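Local coordinates for protein thymidylate synthase 1 (Bacillus subtilis, PDB 1BKP) that probably catalyses the reductive methylation of dUMP to dTMP with 5,10-methylenetetrahydrofolate as methyl donor and reductant, working as a homodimer, at residues A[10-15]-A[40-45]; A[69-73]-A[88-93]; A[110-116]-A[124-128]; A[172-176]-A[199-203]; A[225-230]-A[272-276]. All coordinates share one frame; numbering follows the deposited sequence.

Contact 1: A[10-15]-A[40-45]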
# COMPACT_ATOMS: atom_id res chain seq x y z
N ILE A 10 -8.23 -17.85 -1.39
CA ILE A 10 -7.48 -17.29 -0.26
C ILE A 10 -7.76 -18.01 1.02
O ILE A 10 -6.84 -18.40 1.80
CB ILE A 10 -7.75 -15.80 -0.09
CG1 ILE A 10 -7.23 -15.09 -1.40
CG2 ILE A 10 -7.08 -15.23 1.19
CD1 ILE A 10 -7.52 -13.60 -1.48
N ILE A 11 -9.04 -18.29 1.25
CA ILE A 11 -9.39 -18.98 2.53
C ILE A 11 -8.71 -20.36 2.61
O ILE A 11 -8.21 -20.75 3.64
CB ILE A 11 -11.00 -19.11 2.65
CG1 ILE A 11 -11.68 -17.71 2.71
CG2 ILE A 11 -11.34 -20.06 3.85
CD1 ILE A 11 -11.30 -16.91 3.95
N LYS A 12 -8.73 -21.12 1.51
CA LYS A 12 -8.13 -22.46 1.48
C LYS A 12 -6.62 -22.38 1.75
O LYS A 12 -6.04 -23.24 2.42
CB LYS A 12 -8.38 -23.04 0.07
CG LYS A 12 -8.06 -24.51 -0.15
CD LYS A 12 -9.21 -25.38 0.33
CE LYS A 12 -8.90 -26.87 0.12
NZ LYS A 12 -9.81 -27.81 0.83
N ASP A 13 -6.01 -21.30 1.26
CA ASP A 13 -4.58 -21.11 1.46
C ASP A 13 -4.26 -20.85 2.92
O ASP A 13 -3.22 -21.30 3.47
CB ASP A 13 -4.08 -19.94 0.59
CG ASP A 13 -2.58 -19.76 0.72
OD1 ASP A 13 -1.91 -20.77 0.55
OD2 ASP A 13 -2.04 -18.68 0.99
N ILE A 14 -5.19 -20.16 3.58
CA ILE A 14 -4.99 -19.84 4.97
C ILE A 14 -5.19 -21.08 5.88
O ILE A 14 -4.34 -21.39 6.79
CB ILE A 14 -5.97 -18.67 5.41
CG1 ILE A 14 -5.56 -17.36 4.72
CG2 ILE A 14 -5.96 -18.44 6.97
CD1 ILE A 14 -6.61 -16.19 4.98
N ILE A 15 -6.27 -21.82 5.57
CA ILE A 15 -6.59 -23.01 6.34
C ILE A 15 -5.46 -23.97 6.14
O ILE A 15 -5.03 -24.53 7.09
CB ILE A 15 -7.87 -23.71 5.86
CG1 ILE A 15 -9.10 -22.93 6.32
CG2 ILE A 15 -7.89 -25.15 6.36
CD1 ILE A 15 -10.35 -23.42 5.61
N LEU A 40 -5.14 -18.04 12.34
CA LEU A 40 -4.19 -18.53 11.32
C LEU A 40 -4.05 -17.32 10.31
O LEU A 40 -5.05 -16.66 10.01
CB LEU A 40 -4.72 -19.73 10.48
CG LEU A 40 -5.00 -21.04 11.26
CD1 LEU A 40 -5.56 -22.07 10.35
CD2 LEU A 40 -3.74 -21.52 11.94
N SER A 41 -2.84 -17.04 9.81
CA SER A 41 -2.72 -15.93 8.89
C SER A 41 -1.67 -16.20 7.86
O SER A 41 -0.79 -17.07 8.04
CB SER A 41 -2.37 -14.66 9.66
OG SER A 41 -1.16 -14.90 10.37
N VAL A 42 -1.79 -15.45 6.77
CA VAL A 42 -0.83 -15.44 5.65
C VAL A 42 -0.60 -13.94 5.32
O VAL A 42 -1.34 -13.05 5.77
CB VAL A 42 -1.28 -16.15 4.38
CG1 VAL A 42 -1.40 -17.66 4.64
CG2 VAL A 42 -2.61 -15.49 3.80
N ILE A 43 0.52 -13.66 4.69
CA ILE A 43 0.92 -12.30 4.40
C ILE A 43 0.83 -11.96 2.93
O ILE A 43 1.30 -12.74 2.08
CB ILE A 43 2.44 -12.14 4.83
CG1 ILE A 43 2.59 -12.19 6.37
CG2 ILE A 43 3.00 -10.86 4.46
CD1 ILE A 43 4.16 -12.29 6.73
N SER A 44 0.30 -10.77 2.66
CA SER A 44 0.20 -10.20 1.37
C SER A 44 -0.56 -10.98 0.31
O SER A 44 0.03 -11.72 -0.47
CB SER A 44 1.60 -9.76 0.89
OG SER A 44 1.53 -8.98 -0.26
N LYS A 45 -1.86 -10.73 0.22
CA LYS A 45 -2.70 -11.41 -0.82
C LYS A 45 -3.34 -10.26 -1.65
O LYS A 45 -3.54 -9.15 -1.15
CB LYS A 45 -3.85 -12.24 -0.16
CG LYS A 45 -3.28 -13.44 0.65
CD LYS A 45 -2.78 -14.52 -0.35
CE LYS A 45 -2.33 -15.78 0.28
NZ LYS A 45 -2.28 -16.83 -0.82

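Contact 2: A[69-73]-A[88-93]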
# COMPACT_ATOMS: atom_id res chain seq x y z
N LYS A 69 -23.82 2.52 3.75
CA LYS A 69 -23.99 3.58 4.78
C LYS A 69 -22.68 4.04 5.41
O LYS A 69 -22.48 5.29 5.58
CB LYS A 69 -25.04 3.22 5.85
CG LYS A 69 -26.47 3.22 5.32
CD LYS A 69 -27.36 2.53 6.35
CE LYS A 69 -28.81 2.61 5.94
NZ LYS A 69 -29.65 1.81 6.88
N GLU A 70 -21.84 3.06 5.83
CA GLU A 70 -20.54 3.37 6.45
C GLU A 70 -19.67 4.05 5.42
O GLU A 70 -19.01 5.02 5.74
CB GLU A 70 -19.86 2.09 6.90
CG GLU A 70 -18.57 2.30 7.59
CD GLU A 70 -17.91 0.97 7.81
OE1 GLU A 70 -18.36 0.26 8.73
OE2 GLU A 70 -17.13 0.55 6.95
N LEU A 71 -19.71 3.60 4.17
CA LEU A 71 -18.92 4.32 3.11
C LEU A 71 -19.32 5.80 3.03
O LEU A 71 -18.46 6.68 3.02
CB LEU A 71 -19.14 3.64 1.76
CG LEU A 71 -18.27 4.25 0.63
CD1 LEU A 71 -16.81 3.77 0.79
CD2 LEU A 71 -18.87 3.85 -0.70
N LEU A 72 -20.63 6.12 3.03
CA LEU A 72 -21.06 7.54 2.92
C LEU A 72 -20.66 8.38 4.13
O LEU A 72 -20.25 9.53 4.00
CB LEU A 72 -22.58 7.62 2.71
CG LEU A 72 -23.08 6.92 1.42
CD1 LEU A 72 -24.69 6.82 1.42
CD2 LEU A 72 -22.59 7.79 0.23
N TRP A 73 -20.71 7.77 5.31
CA TRP A 73 -20.38 8.44 6.56
C TRP A 73 -18.87 8.84 6.45
O TRP A 73 -18.46 9.93 6.88
CB TRP A 73 -20.55 7.41 7.71
CG TRP A 73 -20.13 7.87 9.06
CD1 TRP A 73 -20.54 8.98 9.70
CD2 TRP A 73 -19.22 7.20 9.96
NE1 TRP A 73 -19.95 9.07 10.96
CE2 TRP A 73 -19.16 7.97 11.14
CE3 TRP A 73 -18.48 6.03 9.89
CZ2 TRP A 73 -18.39 7.60 12.23
CZ3 TRP A 73 -17.69 5.65 10.99
CH2 TRP A 73 -17.66 6.41 12.12
N MET A 88 -28.46 6.82 10.64
CA MET A 88 -28.70 6.06 9.44
C MET A 88 -29.01 4.69 9.85
O MET A 88 -29.01 3.75 9.01
CB MET A 88 -27.46 6.05 8.57
CG MET A 88 -26.91 7.42 8.24
SD MET A 88 -25.29 7.28 7.40
CE MET A 88 -25.88 6.61 5.92
N GLY A 89 -29.27 4.55 11.16
CA GLY A 89 -29.60 3.31 11.79
C GLY A 89 -28.46 2.30 11.93
O GLY A 89 -28.69 1.11 11.91
N VAL A 90 -27.21 2.73 12.06
CA VAL A 90 -26.08 1.77 12.13
C VAL A 90 -25.42 1.91 13.50
O VAL A 90 -25.09 3.01 13.91
CB VAL A 90 -25.04 2.01 10.99
CG1 VAL A 90 -23.76 1.23 11.19
CG2 VAL A 90 -25.64 1.69 9.68
N HIS A 91 -25.20 0.76 14.15
CA HIS A 91 -24.65 0.67 15.44
C HIS A 91 -23.39 -0.13 15.56
O HIS A 91 -22.86 -0.20 16.66
CB HIS A 91 -25.67 0.09 16.38
CG HIS A 91 -26.79 1.00 16.64
ND1 HIS A 91 -26.70 2.04 17.55
CD2 HIS A 91 -27.99 1.14 16.01
CE1 HIS A 91 -27.79 2.79 17.45
NE2 HIS A 91 -28.59 2.27 16.53
N ILE A 92 -22.84 -0.62 14.44
CA ILE A 92 -21.62 -1.43 14.53
C ILE A 92 -20.41 -0.68 15.01
O ILE A 92 -19.38 -1.32 15.19
CB ILE A 92 -21.23 -2.11 13.18
CG1 ILE A 92 -20.87 -1.03 12.15
CG2 ILE A 92 -22.39 -2.91 12.65
CD1 ILE A 92 -20.39 -1.58 10.81
N TRP A 93 -20.45 0.66 15.07
CA TRP A 93 -19.27 1.37 15.58
C TRP A 93 -19.42 1.85 17.02
O TRP A 93 -18.54 2.57 17.52
CB TRP A 93 -18.96 2.58 14.72
CG TRP A 93 -18.49 2.20 13.37
CD1 TRP A 93 -19.22 1.62 12.35
CD2 TRP A 93 -17.19 2.48 12.83
NE1 TRP A 93 -18.46 1.58 11.19
CE2 TRP A 93 -17.21 2.10 11.46
CE3 TRP A 93 -16.02 3.01 13.35
CZ2 TRP A 93 -16.11 2.26 10.61
CZ3 TRP A 93 -14.91 3.16 12.51
CH2 TRP A 93 -14.97 2.78 11.15

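Contact 3: A[110-116]-A[124-128]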
# COMPACT_ATOMS: atom_id res chain seq x y z
N GLN A 110 -10.01 12.40 8.80
CA GLN A 110 -8.85 12.61 7.96
C GLN A 110 -9.27 13.08 6.56
O GLN A 110 -8.56 13.85 5.93
CB GLN A 110 -8.03 11.33 7.88
CG GLN A 110 -7.25 11.05 9.26
CD GLN A 110 -6.36 12.22 9.65
OE1 GLN A 110 -5.74 12.85 8.76
NE2 GLN A 110 -6.27 12.54 10.92
N LEU A 111 -10.35 12.50 6.05
CA LEU A 111 -10.85 12.85 4.69
C LEU A 111 -11.46 14.27 4.57
O LEU A 111 -11.64 14.80 3.43
CB LEU A 111 -11.87 11.80 4.18
CG LEU A 111 -11.18 10.44 3.86
CD1 LEU A 111 -12.15 9.43 3.34
CD2 LEU A 111 -9.98 10.55 2.88
N GLY A 112 -11.74 14.87 5.75
CA GLY A 112 -12.38 16.16 5.77
C GLY A 112 -11.46 17.31 6.15
O GLY A 112 -11.92 18.47 6.05
N LYS A 113 -10.20 17.04 6.51
CA LYS A 113 -9.28 18.07 6.93
C LYS A 113 -8.91 18.93 5.71
O LYS A 113 -8.47 18.39 4.72
CB LYS A 113 -8.04 17.37 7.45
CG LYS A 113 -7.19 18.11 8.39
CD LYS A 113 -6.45 17.10 9.29
CE LYS A 113 -5.60 17.84 10.20
NZ LYS A 113 -4.59 16.96 10.77
N LYS A 114 -9.05 20.23 5.79
CA LYS A 114 -8.71 21.08 4.62
C LYS A 114 -7.21 21.30 4.65
O LYS A 114 -6.75 22.20 5.29
CB LYS A 114 -9.46 22.43 4.69
CG LYS A 114 -10.99 22.32 4.83
CD LYS A 114 -11.56 21.53 3.70
CE LYS A 114 -13.11 21.30 3.85
NZ LYS A 114 -13.53 19.85 4.10
N ASN A 115 -6.44 20.48 3.93
CA ASN A 115 -5.02 20.56 4.01
C ASN A 115 -4.30 20.69 2.68
O ASN A 115 -3.07 20.71 2.67
CB ASN A 115 -4.49 19.34 4.83
CG ASN A 115 -5.06 17.97 4.33
OD1 ASN A 115 -5.50 17.84 3.21
ND2 ASN A 115 -4.96 16.94 5.17
N ARG A 116 -5.02 20.76 1.56
CA ARG A 116 -4.38 20.92 0.27
C ARG A 116 -4.76 22.29 -0.37
O ARG A 116 -5.91 22.67 -0.34
CB ARG A 116 -4.82 19.83 -0.70
CG ARG A 116 -4.60 18.38 -0.25
CD ARG A 116 -3.12 18.03 -0.07
NE ARG A 116 -2.28 18.60 -1.11
CZ ARG A 116 -1.83 17.94 -2.17
NH1 ARG A 116 -2.18 16.68 -2.40
NH2 ARG A 116 -0.92 18.50 -2.94
N ASP A 124 -9.99 19.52 1.08
CA ASP A 124 -9.65 18.22 1.73
C ASP A 124 -9.21 17.17 0.68
O ASP A 124 -9.21 17.42 -0.57
CB ASP A 124 -10.83 17.76 2.65
CG ASP A 124 -12.10 17.44 1.87
OD1 ASP A 124 -12.05 16.85 0.73
OD2 ASP A 124 -13.18 17.82 2.37
N GLN A 125 -8.90 15.96 1.14
CA GLN A 125 -8.44 14.93 0.23
C GLN A 125 -9.43 14.49 -0.79
O GLN A 125 -9.06 14.06 -1.86
CB GLN A 125 -8.04 13.69 1.06
CG GLN A 125 -6.73 13.88 1.89
CD GLN A 125 -6.29 12.53 2.50
OE1 GLN A 125 -6.07 11.55 1.72
NE2 GLN A 125 -6.27 12.43 3.84
N VAL A 126 -10.71 14.50 -0.45
CA VAL A 126 -11.69 14.00 -1.38
C VAL A 126 -11.91 15.06 -2.51
O VAL A 126 -11.88 14.71 -3.69
CB VAL A 126 -13.02 13.70 -0.67
CG1 VAL A 126 -14.08 13.25 -1.67
CG2 VAL A 126 -12.81 12.65 0.45
N ASP A 127 -12.12 16.34 -2.16
CA ASP A 127 -12.27 17.35 -3.22
C ASP A 127 -11.01 17.53 -4.03
O ASP A 127 -11.09 17.72 -5.26
CB ASP A 127 -12.67 18.68 -2.58
CG ASP A 127 -14.11 18.65 -2.06
OD1 ASP A 127 -14.97 17.91 -2.62
OD2 ASP A 127 -14.32 19.32 -1.03
N TYR A 128 -9.85 17.30 -3.41
CA TYR A 128 -8.64 17.45 -4.14
C TYR A 128 -8.58 16.28 -5.17
O TYR A 128 -8.33 16.46 -6.37
CB TYR A 128 -7.43 17.36 -3.20
CG TYR A 128 -6.15 17.61 -3.96
CD1 TYR A 128 -5.74 18.93 -4.25
CD2 TYR A 128 -5.38 16.56 -4.44
CE1 TYR A 128 -4.60 19.17 -4.97
CE2 TYR A 128 -4.24 16.79 -5.15
CZ TYR A 128 -3.85 18.09 -5.38
OH TYR A 128 -2.60 18.24 -5.92
O HOH W 1 -8.04 15.76 3.92
O HOH W 2 -5.79 14.27 6.29

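Contact 4: A[172-176]-A[199-203]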
# COMPACT_ATOMS: atom_id res chain seq x y z
N LYS A 172 -10.57 5.03 -18.79
CA LYS A 172 -11.05 4.20 -17.68
C LYS A 172 -10.36 4.57 -16.31
O LYS A 172 -9.14 4.88 -16.25
CB LYS A 172 -10.81 2.74 -18.00
CG LYS A 172 -11.58 2.28 -19.24
CD LYS A 172 -11.13 0.89 -19.61
CE LYS A 172 -11.78 0.41 -20.85
NZ LYS A 172 -10.99 -0.78 -21.40
N LEU A 173 -11.17 4.51 -15.25
CA LEU A 173 -10.76 4.77 -13.89
C LEU A 173 -10.52 3.44 -13.11
O LEU A 173 -11.47 2.69 -12.83
CB LEU A 173 -11.86 5.56 -13.19
CG LEU A 173 -11.54 6.11 -11.79
CD1 LEU A 173 -10.28 7.01 -11.78
CD2 LEU A 173 -12.76 6.98 -11.24
N HIS A 174 -9.25 3.13 -12.82
CA HIS A 174 -8.85 1.92 -12.07
C HIS A 174 -8.67 2.34 -10.61
O HIS A 174 -8.21 3.49 -10.32
CB HIS A 174 -7.52 1.39 -12.65
CG HIS A 174 -7.56 1.19 -14.13
ND1 HIS A 174 -7.67 -0.06 -14.75
CD2 HIS A 174 -7.41 2.10 -15.15
CE1 HIS A 174 -7.59 0.10 -16.07
NE2 HIS A 174 -7.44 1.38 -16.35
N LEU A 175 -8.97 1.40 -9.67
CA LEU A 175 -8.89 1.73 -8.27
C LEU A 175 -8.08 0.63 -7.62
O LEU A 175 -8.33 -0.56 -7.88
CB LEU A 175 -10.30 1.74 -7.57
CG LEU A 175 -10.30 1.73 -6.02
CD1 LEU A 175 -9.52 3.00 -5.54
CD2 LEU A 175 -11.74 1.75 -5.47
N GLU A 176 -7.08 1.02 -6.80
CA GLU A 176 -6.31 0.03 -6.05
C GLU A 176 -6.47 0.41 -4.57
O GLU A 176 -6.19 1.54 -4.18
CB GLU A 176 -4.83 0.05 -6.48
CG GLU A 176 -4.03 -1.01 -5.77
CD GLU A 176 -2.71 -1.39 -6.45
OE1 GLU A 176 -2.19 -0.58 -7.23
OE2 GLU A 176 -2.21 -2.50 -6.18
N GLN A 199 -15.76 3.09 -6.19
CA GLN A 199 -15.22 3.22 -7.53
C GLN A 199 -16.33 3.66 -8.49
O GLN A 199 -16.09 4.55 -9.37
CB GLN A 199 -14.67 1.90 -8.04
CG GLN A 199 -13.87 2.08 -9.31
CD GLN A 199 -13.26 0.78 -9.78
OE1 GLN A 199 -13.61 -0.25 -9.25
NE2 GLN A 199 -12.38 0.82 -10.80
N ARG A 200 -17.45 2.91 -8.47
CA ARG A 200 -18.61 3.22 -9.32
C ARG A 200 -19.15 4.61 -9.07
O ARG A 200 -19.47 5.33 -10.05
CB ARG A 200 -19.70 2.16 -9.13
CG ARG A 200 -19.15 0.73 -9.61
CD ARG A 200 -20.13 -0.42 -9.33
NE ARG A 200 -19.45 -1.65 -9.71
CZ ARG A 200 -19.78 -2.38 -10.77
NH1 ARG A 200 -20.86 -2.09 -11.51
NH2 ARG A 200 -19.06 -3.44 -11.02
N MET A 201 -19.22 5.07 -7.82
CA MET A 201 -19.72 6.44 -7.55
C MET A 201 -18.84 7.51 -8.20
O MET A 201 -19.34 8.45 -8.86
CB MET A 201 -19.70 6.73 -6.07
CG MET A 201 -20.89 5.93 -5.35
SD MET A 201 -20.61 6.02 -3.55
CE MET A 201 -21.01 7.70 -3.11
N ILE A 202 -17.53 7.34 -8.00
CA ILE A 202 -16.55 8.35 -8.42
C ILE A 202 -16.41 8.35 -9.93
O ILE A 202 -16.35 9.39 -10.54
CB ILE A 202 -15.12 8.33 -7.61
CG1 ILE A 202 -15.32 8.90 -6.17
CG2 ILE A 202 -14.06 9.23 -8.43
CD1 ILE A 202 -14.17 8.71 -5.24
N ALA A 203 -16.43 7.19 -10.54
CA ALA A 203 -16.32 7.14 -11.99
C ALA A 203 -17.56 7.86 -12.63
O ALA A 203 -17.41 8.59 -13.65
CB ALA A 203 -16.30 5.67 -12.42

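Contact 5: A[225-230]-A[272-276]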
# COMPACT_ATOMS: atom_id res chain seq x y z
N ARG A 225 -12.03 -20.62 15.41
CA ARG A 225 -13.43 -21.12 15.48
C ARG A 225 -14.27 -20.73 14.31
O ARG A 225 -15.47 -21.09 14.25
CB ARG A 225 -14.13 -20.64 16.75
CG ARG A 225 -13.52 -21.24 17.98
CD ARG A 225 -14.24 -20.69 19.25
NE ARG A 225 -13.68 -21.27 20.46
CZ ARG A 225 -14.13 -21.02 21.70
NH1 ARG A 225 -15.15 -20.20 21.94
NH2 ARG A 225 -13.51 -21.61 22.72
N HIS A 226 -13.73 -19.91 13.40
CA HIS A 226 -14.55 -19.57 12.23
C HIS A 226 -14.33 -20.56 11.12
O HIS A 226 -15.06 -20.57 10.17
CB HIS A 226 -14.27 -18.14 11.75
CG HIS A 226 -14.76 -17.12 12.70
ND1 HIS A 226 -14.29 -15.83 12.71
CD2 HIS A 226 -15.61 -17.22 13.75
CE1 HIS A 226 -14.83 -15.17 13.74
NE2 HIS A 226 -15.64 -15.99 14.38
N ILE A 227 -13.31 -21.42 11.28
CA ILE A 227 -12.93 -22.37 10.25
C ILE A 227 -14.04 -23.33 9.75
O ILE A 227 -14.22 -23.53 8.54
CB ILE A 227 -11.64 -23.07 10.67
CG1 ILE A 227 -10.46 -22.09 10.55
CG2 ILE A 227 -11.39 -24.33 9.73
CD1 ILE A 227 -9.29 -22.61 11.21
N ASP A 228 -14.74 -23.98 10.69
CA ASP A 228 -15.80 -24.87 10.25
C ASP A 228 -16.81 -24.23 9.33
O ASP A 228 -17.18 -24.84 8.33
CB ASP A 228 -16.54 -25.60 11.39
CG ASP A 228 -17.75 -26.45 10.83
OD1 ASP A 228 -17.52 -27.38 9.98
OD2 ASP A 228 -18.94 -26.14 11.16
N ASN A 229 -17.29 -23.03 9.67
CA ASN A 229 -18.30 -22.34 8.83
C ASN A 229 -17.67 -22.00 7.47
O ASN A 229 -18.34 -22.10 6.45
CB ASN A 229 -18.73 -21.00 9.42
CG ASN A 229 -19.83 -21.14 10.46
OD1 ASN A 229 -20.43 -22.18 10.64
ND2 ASN A 229 -20.02 -20.08 11.23
N LEU A 230 -16.36 -21.66 7.45
CA LEU A 230 -15.76 -21.26 6.17
C LEU A 230 -15.67 -22.48 5.25
O LEU A 230 -15.78 -22.38 4.02
CB LEU A 230 -14.35 -20.62 6.40
CG LEU A 230 -14.35 -19.28 7.08
CD1 LEU A 230 -12.88 -18.85 7.44
CD2 LEU A 230 -15.03 -18.30 6.10
N LEU A 272 -25.03 -18.04 8.36
CA LEU A 272 -24.09 -18.81 9.19
C LEU A 272 -23.79 -17.89 10.36
O LEU A 272 -23.58 -16.72 10.13
CB LEU A 272 -22.75 -18.98 8.44
CG LEU A 272 -22.81 -19.87 7.20
CD1 LEU A 272 -21.61 -19.57 6.29
CD2 LEU A 272 -22.86 -21.36 7.67
N LEU A 273 -23.70 -18.41 11.58
CA LEU A 273 -23.45 -17.58 12.74
C LEU A 273 -21.95 -17.76 13.11
O LEU A 273 -21.49 -18.85 13.26
CB LEU A 273 -24.28 -18.09 13.96
CG LEU A 273 -25.79 -17.65 14.07
CD1 LEU A 273 -26.39 -17.53 12.81
CD2 LEU A 273 -26.62 -18.59 14.94
N PHE A 274 -21.22 -16.67 13.18
CA PHE A 274 -19.81 -16.72 13.56
C PHE A 274 -19.65 -16.19 14.99
O PHE A 274 -20.10 -15.11 15.34
CB PHE A 274 -19.05 -15.79 12.61
CG PHE A 274 -19.01 -16.27 11.21
CD1 PHE A 274 -17.99 -17.15 10.78
CD2 PHE A 274 -19.97 -15.86 10.29
CE1 PHE A 274 -17.88 -17.62 9.51
CE2 PHE A 274 -19.87 -16.34 8.96
CZ PHE A 274 -18.83 -17.22 8.58
N GLU A 275 -19.00 -16.99 15.81
CA GLU A 275 -18.68 -16.68 17.19
C GLU A 275 -17.99 -15.32 17.26
O GLU A 275 -17.12 -15.02 16.45
CB GLU A 275 -17.70 -17.74 17.70
CG GLU A 275 -18.06 -19.30 17.50
CD GLU A 275 -18.32 -19.87 16.02
OE1 GLU A 275 -17.82 -19.40 14.96
OE2 GLU A 275 -19.07 -20.87 15.95
N VAL A 276 -18.37 -14.52 18.24
CA VAL A 276 -17.78 -13.19 18.49
C VAL A 276 -16.43 -13.25 19.24
O VAL A 276 -16.34 -13.93 20.28
CB VAL A 276 -18.70 -12.34 19.40
CG1 VAL A 276 -19.37 -11.28 18.63
CG2 VAL A 276 -19.75 -13.21 20.02

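Contact 1: A[10-15]-A[40-45]
The carboxylate of D13 is the one flat group that meets the other segment, and K45 reaches it from above its plane: NZ stands 2.6 Å from OD2, 55° out of the carboxylate plane. This is a short salt bridge. The methyl CG1 of V42 also lies near that oxygen, 3.8 Å from D13 OD2, while OD1 of the same carboxylate takes a hydrogen bond from N17 one turn further along the helix. The bend of K45 at chi2 (-73°) sends the rest of its chain, which is extended, back alongside V42 to D13; where the chain begins, its CB is 4.1 Å from I10 CD1. Helix 3-17 packs here on strand 39-49 of the mixed sheet; the axes of 10-15 and 40-42 approach to 7.9 Å with their directions 118° apart. I14 fills the middle of the contact with two branches. CG1 meets V42 CG2 at 3.6 Å, and CG2, placed opposite the backbone N, lies over the start of the strand, 3.9 Å from L40 CB. I10, I14 and V42 all touch C220 on the adjoining strand 209-223. S41 turns from the helix, and its OG is bonded to K169 of the second subunit.

Contact 2: A[69-73]-A[88-93]
W73 and W93 form the close-packed end of this contact, an edge-to-face pair with planes at 71°. The edge of W73 is directed at the face of W93, and CZ3 sits over the centre of that face, 3.6 Å from W93 CE2. The W93 indole N-H is directed to the carboxylate of E70: NE1 to OE1 is 2.8 Å, with OE1 close to the ring plane of W93 but the donor 37° out of the carboxylate plane. Bond and stack together fix the rotation of the W93 ring, which Y107 also meets edge-to-face. The other end is nearer solvent, K69 and M88 being partly exposed, yet the methyl CE of M88, bent back by a chi3 of 69°, is pressed closely on K69 CG at 3.5 Å. K69 NZ bonds to M88 O at 3.0 Å, nearly in line with the carbonyl. Exposed G89 is the C' residue of the Schellman motif closing helix 82-86. The tryptophan end lies close to the active site: the W93 side chain is about 8 Å from that of the catalytic C160.

Contact 3: A[110-116]-A[124-128]
D124 touches the first segment through its carboxylate, where K114 NZ makes a salt bridge to OD2 (2.7 Å) on the anti side. The lysine, bent at chi2 and chi4, also bonds through NZ to G112 O; K78 is a second cation on OD2. D124 is also the N-cap of helix 125-135: a chi1 of 65° swings OD1 over the first turn, where D127 N meets it at 2.9 Å and V126 N more weakly. Q125 is joined to 110-116 largely by two waters, with a weak direct bond from NE2 to Q110 O. Its N donates to water 1, which lies 2.8 Å from both Q110 O and K113 O; NE2 donates to water 2, which donates in turn to Q110 O and OE1. Q125 OE1 takes M145 N. V126 CG2 touches L111 CB at 3.9 Å. Y128 ends the segment with the guanidinium of R116 over one ring face, the planes 29° apart and R116 CZ 4.0 Å from the centroid, a cation-pi stack. R116 NH2 is salt-bridged to D153 of the second subunit. The two segments flank hairpin 116-118/121-123, with a classic beta bulge at N115 and R116 opposite V123; helix 64-75 covers L111 and V126 through W75.

Contact 4: A[172-176]-A[199-203]
Strand 172-176 and helix 199-203 run roughly antiparallel, their axes 146° apart in direction and 9.4 Å apart at closest approach, with L173 facing A203 and L175 facing Q199. Between them Q199 is fully extended (chi1 -169°) and brings its amide to the strand NE2 first. NE2 bonds to L173 O at 2.9 Å, the acceptor near the amide plane and the N-H...O angle 147°. E212 O of the adjoining strand 209-223 also accepts from NE2, and OE1 is taken up by N51, leaving both polar ends of this buried amide satisfied. The glutamine side chain runs past L175 in the opposite direction: Q199 CD is 3.8 Å from L175 CB, and Q199 CB is 3.9 Å from L175 CD2. At the other end L173 puts one methyl against the helix. Its CD2 touches the helix backbone at A203 CA (3.6 Å) and reaches I202 CG2 at 3.8 Å. The segments belong to the beta-alpha-beta unit of strand 172-183, helix 188-206 and strand 209-223; W166 of strand 161-169 touches L175 and I202, and helix 125-135 packs on L173 and I202 through L133.

Contact 5: A[225-230]-A[272-276]
H226 and N229 each donate a side-chain N-H to a backbone carbonyl of the C-terminal segment. The histidine bond is nearly straight: NE2 to E275 O is 2.7 Å with an N-H...O angle of 168°, lying in the imidazole plane and meeting a lone pair in the carbonyl plane. N229 ND2 reaches L273 O at 2.8 Å from well above the carbonyl plane, 58° out of it, although the oxygen lies in the plane of the amide. The two bonds grip the chain on either side of F274. Its ring turns an edge to the H226 face, with F274 CD1 3.8 Å from H226 CG and the planes at 86°, and F274 CB makes a CH-pi contact with the same imidazole. N229 then lies on a face of the phenyl, ND2 above the plane toward its rim and CB 3.5 Å from F274 CE1. Further out, L272 CD2 is 3.9 Å from N229 OD1, while R225 turns its guanidinium away to D33 and W30. The arrangement holds the C-terminal tail against the start of helix 227-235, beside Y223 and D183, predicted to bind dUMP in the site shared with the partner subunit and, for D183, folate; A277 is likewise a predicted folate site.

Contact 1 and contact 5 adjoin, their centres about 16 Å apart: L40 CD1 packs on I227 CD1 at 3.9 Å and I11 CG2 on L230 CB at 4.0 Å, so helices 3-17 and 227-235 pack against each other. Contacts 2 and 4 also meet, L72 CD2 lying 3.7 Å from M201 CE. Contacts 1 and 4 reach the same mixed sheet, and they and contact 3 touch the second subunit. Between side chains, contact 2 brings E70 to about 5 Å from N191 and contact 1 brings S41 to about 4 Å from H221, both predicted to serve one shared dUMP site; contact 3 brings Y128 to about 4 Å from R141, predicted to serve the dimer's other one.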